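Local coordinates for protein alanine racemase (PDB 3HUR) that belongs to the alanine racemase family and pairs an N-terminal TIM-barrel-type domain with a C-terminal domain rich in beta strands, at residues A[104-116]-A[137-151]. Sequence-based numbering, arbitrary orientation.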
# COMPACT_ATOMS: atom_id res chain seq x y z
N VAL A 104 -11.87 30.13 -25.49
CA VAL A 104 -12.26 31.11 -24.51
C VAL A 104 -11.29 31.09 -23.37
O VAL A 104 -10.90 30.04 -22.93
CB VAL A 104 -13.65 30.80 -23.93
CG1 VAL A 104 -14.01 31.79 -22.81
CG2 VAL A 104 -14.70 30.78 -25.02
N ILE A 105 -10.92 32.25 -22.85
CA ILE A 105 -10.06 32.33 -21.66
C ILE A 105 -10.72 33.17 -20.56
O ILE A 105 -11.67 33.91 -20.81
CB ILE A 105 -8.65 32.85 -21.99
CG1 ILE A 105 -8.65 34.34 -22.37
CG2 ILE A 105 -8.00 32.01 -23.12
CD1 ILE A 105 -7.25 34.87 -22.59
N THR A 106 -10.26 32.97 -19.32
CA THR A 106 -10.76 33.66 -18.16
C THR A 106 -10.01 34.99 -17.98
O THR A 106 -8.82 35.07 -18.23
CB THR A 106 -10.64 32.80 -16.87
OG1 THR A 106 -11.80 31.98 -16.71
CG2 THR A 106 -10.54 33.66 -15.66
N ILE A 107 -10.75 36.03 -17.59
CA ILE A 107 -10.14 37.27 -17.24
C ILE A 107 -9.85 37.18 -15.75
O ILE A 107 -10.77 37.00 -14.95
CB ILE A 107 -11.04 38.48 -17.47
CG1 ILE A 107 -11.50 38.55 -18.93
CG2 ILE A 107 -10.26 39.73 -17.12
CD1 ILE A 107 -12.33 39.77 -19.28
N PRO A 108 -8.58 37.29 -15.38
CA PRO A 108 -8.22 37.00 -14.02
C PRO A 108 -8.23 38.19 -13.08
O PRO A 108 -8.33 38.00 -11.87
CB PRO A 108 -6.78 36.49 -14.17
CG PRO A 108 -6.26 37.29 -15.25
CD PRO A 108 -7.39 37.39 -16.23
N SER A 109 -8.08 39.40 -13.65
CA SER A 109 -7.88 40.64 -12.87
C SER A 109 -8.07 41.88 -13.75
O SER A 109 -7.81 41.81 -14.94
CB SER A 109 -6.46 40.67 -12.26
OG SER A 109 -5.54 41.27 -13.16
N LEU A 110 -8.48 43.00 -13.14
CA LEU A 110 -8.54 44.29 -13.87
C LEU A 110 -7.21 44.68 -14.48
O LEU A 110 -7.15 45.12 -15.63
CB LEU A 110 -9.07 45.43 -12.99
CG LEU A 110 -9.41 46.74 -13.75
CD1 LEU A 110 -10.55 46.52 -14.71
CD2 LEU A 110 -9.73 47.89 -12.79
N ALA A 111 -6.13 44.51 -13.74
CA ALA A 111 -4.79 44.83 -14.29
C ALA A 111 -4.55 44.14 -15.67
O ALA A 111 -4.11 44.77 -16.65
CB ALA A 111 -3.70 44.46 -13.29
N TRP A 112 -4.88 42.85 -15.72
CA TRP A 112 -4.71 42.02 -16.92
C TRP A 112 -5.42 42.62 -18.14
O TRP A 112 -4.88 42.62 -19.23
CB TRP A 112 -5.22 40.58 -16.64
CG TRP A 112 -5.07 39.61 -17.80
CD1 TRP A 112 -4.08 38.69 -17.98
CD2 TRP A 112 -5.94 39.48 -18.93
NE1 TRP A 112 -4.28 38.00 -19.14
CE2 TRP A 112 -5.41 38.47 -19.75
CE3 TRP A 112 -7.10 40.13 -19.35
CZ2 TRP A 112 -6.00 38.09 -20.94
CZ3 TRP A 112 -7.69 39.75 -20.53
CH2 TRP A 112 -7.14 38.73 -21.31
N LEU A 113 -6.64 43.10 -17.93
CA LEU A 113 -7.46 43.73 -19.00
C LEU A 113 -6.91 45.07 -19.43
O LEU A 113 -6.91 45.38 -20.61
CB LEU A 113 -8.90 43.98 -18.53
CG LEU A 113 -9.98 43.03 -19.02
CD1 LEU A 113 -11.36 43.53 -18.54
CD2 LEU A 113 -9.94 42.89 -20.53
N GLN A 114 -6.47 45.86 -18.47
CA GLN A 114 -5.93 47.19 -18.77
C GLN A 114 -4.67 47.08 -19.58
O GLN A 114 -4.46 47.88 -20.48
CB GLN A 114 -5.65 47.99 -17.49
CG GLN A 114 -6.90 48.32 -16.69
CD GLN A 114 -6.60 48.75 -15.26
OE1 GLN A 114 -5.48 48.59 -14.77
NE2 GLN A 114 -7.61 49.26 -14.58
N ASN A 115 -3.84 46.08 -19.27
CA ASN A 115 -2.53 45.89 -19.94
C ASN A 115 -2.58 44.93 -21.12
O ASN A 115 -1.53 44.61 -21.70
CB ASN A 115 -1.47 45.41 -18.93
CG ASN A 115 -1.22 46.42 -17.78
OD1 ASN A 115 -0.69 47.52 -18.00
ND2 ASN A 115 -1.59 46.03 -16.57
N LEU A 116 -3.77 44.45 -21.48
CA LEU A 116 -3.92 43.69 -22.72
C LEU A 116 -3.11 44.36 -23.81
O LEU A 116 -3.26 45.55 -24.02
CB LEU A 116 -5.37 43.67 -23.19
CG LEU A 116 -6.14 42.41 -22.90
CD1 LEU A 116 -7.40 42.47 -23.73
CD2 LEU A 116 -5.33 41.18 -23.23
N GLY A 137 -10.11 36.28 -10.44
CA GLY A 137 -11.16 37.22 -10.85
C GLY A 137 -11.55 38.32 -9.87
O GLY A 137 -10.79 38.69 -8.99
N PHE A 138 -12.77 38.81 -10.03
CA PHE A 138 -13.17 40.12 -9.53
C PHE A 138 -14.05 40.07 -8.30
O PHE A 138 -15.11 39.45 -8.35
CB PHE A 138 -13.95 40.83 -10.61
CG PHE A 138 -13.16 41.12 -11.86
CD1 PHE A 138 -12.72 42.40 -12.13
CD2 PHE A 138 -12.88 40.10 -12.77
CE1 PHE A 138 -11.99 42.67 -13.29
CE2 PHE A 138 -12.17 40.35 -13.91
CZ PHE A 138 -11.71 41.63 -14.18
N ASP A 139 -13.64 40.74 -7.22
CA ASP A 139 -14.43 40.78 -5.97
C ASP A 139 -14.93 42.19 -5.54
O ASP A 139 -15.44 42.37 -4.42
CB ASP A 139 -13.64 40.14 -4.80
CG ASP A 139 -12.37 40.90 -4.45
OD1 ASP A 139 -12.07 41.94 -5.08
OD2 ASP A 139 -11.67 40.45 -3.52
N LYS A 140 -14.80 43.16 -6.44
CA LYS A 140 -15.20 44.54 -6.15
C LYS A 140 -16.11 45.08 -7.25
O LYS A 140 -15.84 44.89 -8.43
CB LYS A 140 -13.96 45.41 -5.99
CG LYS A 140 -13.18 45.12 -4.70
CD LYS A 140 -11.85 45.87 -4.68
CE LYS A 140 -10.89 45.35 -3.60
NZ LYS A 140 -9.52 45.91 -3.79
N ALA A 141 -17.19 45.73 -6.85
CA ALA A 141 -18.22 46.17 -7.78
C ALA A 141 -17.70 47.22 -8.75
O ALA A 141 -18.09 47.23 -9.91
CB ALA A 141 -19.44 46.68 -7.01
N ASP A 142 -16.81 48.09 -8.28
CA ASP A 142 -16.27 49.16 -9.14
C ASP A 142 -15.29 48.62 -10.20
O ASP A 142 -15.30 49.05 -11.36
CB ASP A 142 -15.65 50.30 -8.30
CG ASP A 142 -14.52 49.82 -7.37
OD1 ASP A 142 -13.57 50.61 -7.14
OD2 ASP A 142 -14.58 48.67 -6.86
N GLU A 143 -14.46 47.65 -9.81
CA GLU A 143 -13.55 46.97 -10.75
C GLU A 143 -14.30 46.22 -11.87
O GLU A 143 -13.84 46.19 -13.02
CB GLU A 143 -12.62 46.02 -9.99
CG GLU A 143 -11.53 46.71 -9.13
CD GLU A 143 -10.48 45.70 -8.64
OE1 GLU A 143 -10.80 44.48 -8.57
OE2 GLU A 143 -9.33 46.11 -8.33
N ILE A 144 -15.45 45.65 -11.54
CA ILE A 144 -16.24 44.93 -12.53
C ILE A 144 -16.74 45.91 -13.57
O ILE A 144 -16.59 45.67 -14.77
CB ILE A 144 -17.39 44.14 -11.88
CG1 ILE A 144 -16.82 42.98 -11.06
CG2 ILE A 144 -18.37 43.62 -12.93
CD1 ILE A 144 -17.68 42.56 -9.88
N SER A 145 -17.32 47.04 -13.14
CA SER A 145 -17.77 48.04 -14.11
C SER A 145 -16.60 48.71 -14.83
O SER A 145 -16.71 49.00 -16.01
CB SER A 145 -18.75 49.07 -13.51
OG SER A 145 -18.15 49.83 -12.49
N ALA A 146 -15.46 48.91 -14.18
CA ALA A 146 -14.27 49.35 -14.93
C ALA A 146 -14.02 48.36 -16.04
O ALA A 146 -13.82 48.75 -17.20
CB ALA A 146 -13.08 49.46 -14.06
N ALA A 147 -14.11 47.08 -15.71
CA ALA A 147 -13.76 46.02 -16.66
C ALA A 147 -14.77 45.93 -17.79
O ALA A 147 -14.39 45.71 -18.94
CB ALA A 147 -13.66 44.70 -15.92
N LYS A 148 -16.06 46.10 -17.47
CA LYS A 148 -17.14 46.05 -18.50
C LYS A 148 -17.00 47.17 -19.51
O LYS A 148 -17.32 46.98 -20.68
CB LYS A 148 -18.51 46.16 -17.85
CG LYS A 148 -19.67 46.00 -18.81
CD LYS A 148 -21.03 46.19 -18.08
CE LYS A 148 -22.26 45.76 -18.95
NZ LYS A 148 -22.28 46.40 -20.31
N LYS A 149 -16.51 48.33 -19.04
CA LYS A 149 -16.14 49.47 -19.89
C LYS A 149 -15.06 49.10 -20.87
O LYS A 149 -15.21 49.40 -22.03
CB LYS A 149 -15.66 50.70 -19.07
N ILE A 150 -13.98 48.46 -20.40
CA ILE A 150 -12.85 48.15 -21.29
C ILE A 150 -13.26 47.14 -22.31
O ILE A 150 -12.87 47.25 -23.47
CB ILE A 150 -11.62 47.63 -20.55
CG1 ILE A 150 -11.05 48.75 -19.68
CG2 ILE A 150 -10.55 47.12 -21.57
CD1 ILE A 150 -10.12 48.26 -18.60
N ILE A 151 -14.08 46.18 -21.91
CA ILE A 151 -14.60 45.16 -22.82
C ILE A 151 -15.53 45.74 -23.86
O ILE A 151 -15.34 45.51 -25.05
CB ILE A 151 -15.34 44.02 -22.06
CG1 ILE A 151 -14.32 43.04 -21.46
CG2 ILE A 151 -16.33 43.28 -22.97
CD1 ILE A 151 -14.75 42.40 -20.15
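The F138 ring meets I107, S109 and L110 across the contact, within the TIM-barrel-type alpha/beta fold of the N-terminal domain. Methyl CG2 of I107 lies at the ring edge, in plane, 3.8 Å from CE2 of F138. The backbone O of I107 is also near that edge. L110 approaches obliquely, its backbone N 3.5 Å from CE1 of F138. The W112 indole is held within its own segment between P108 CD and L116 CD2, one over each face, both offset toward the rim; the rings of W90 and Y92 also meet it. Its NE1 is satisfied by W90 O.

Strand 103-107 is hydrogen-bonded in parallel to strand 123-128, and the helix after each strand packs outside the sheet. Helices 110-114 and 141-151 run nearly parallel, at 20°, with axes 10.0 Å apart.

L110 is a knob in a hole made by E143, A146, A147 and I150. Its CG stands anti to the backbone N (chi1 -170°), which carries the two methyls toward helix 141-151. CD2 rests on A146 CB. CD1 reaches A147 CB and the backbone there. L113 CD1 packs on A147 CB at 3.7 Å. At the outer side, Q114 crosses I150 at about a right angle, with Q114 CG on I150 CD1. Deeper in, I107 and I151 meet tip to tip through their CD1 atoms. L157 of the next strand touches both L113 and I151.

S109 caps helix 110-114: its OG accepts from W112 N at 3.1 Å. The single hydrogen bond between the segments is backbone to backbone. G137 N donates to P108 O at 2.9 Å. The bond is bent to 130° at the hydrogen, and the donor N of G137 is tilted out of the carbonyl plane of P108.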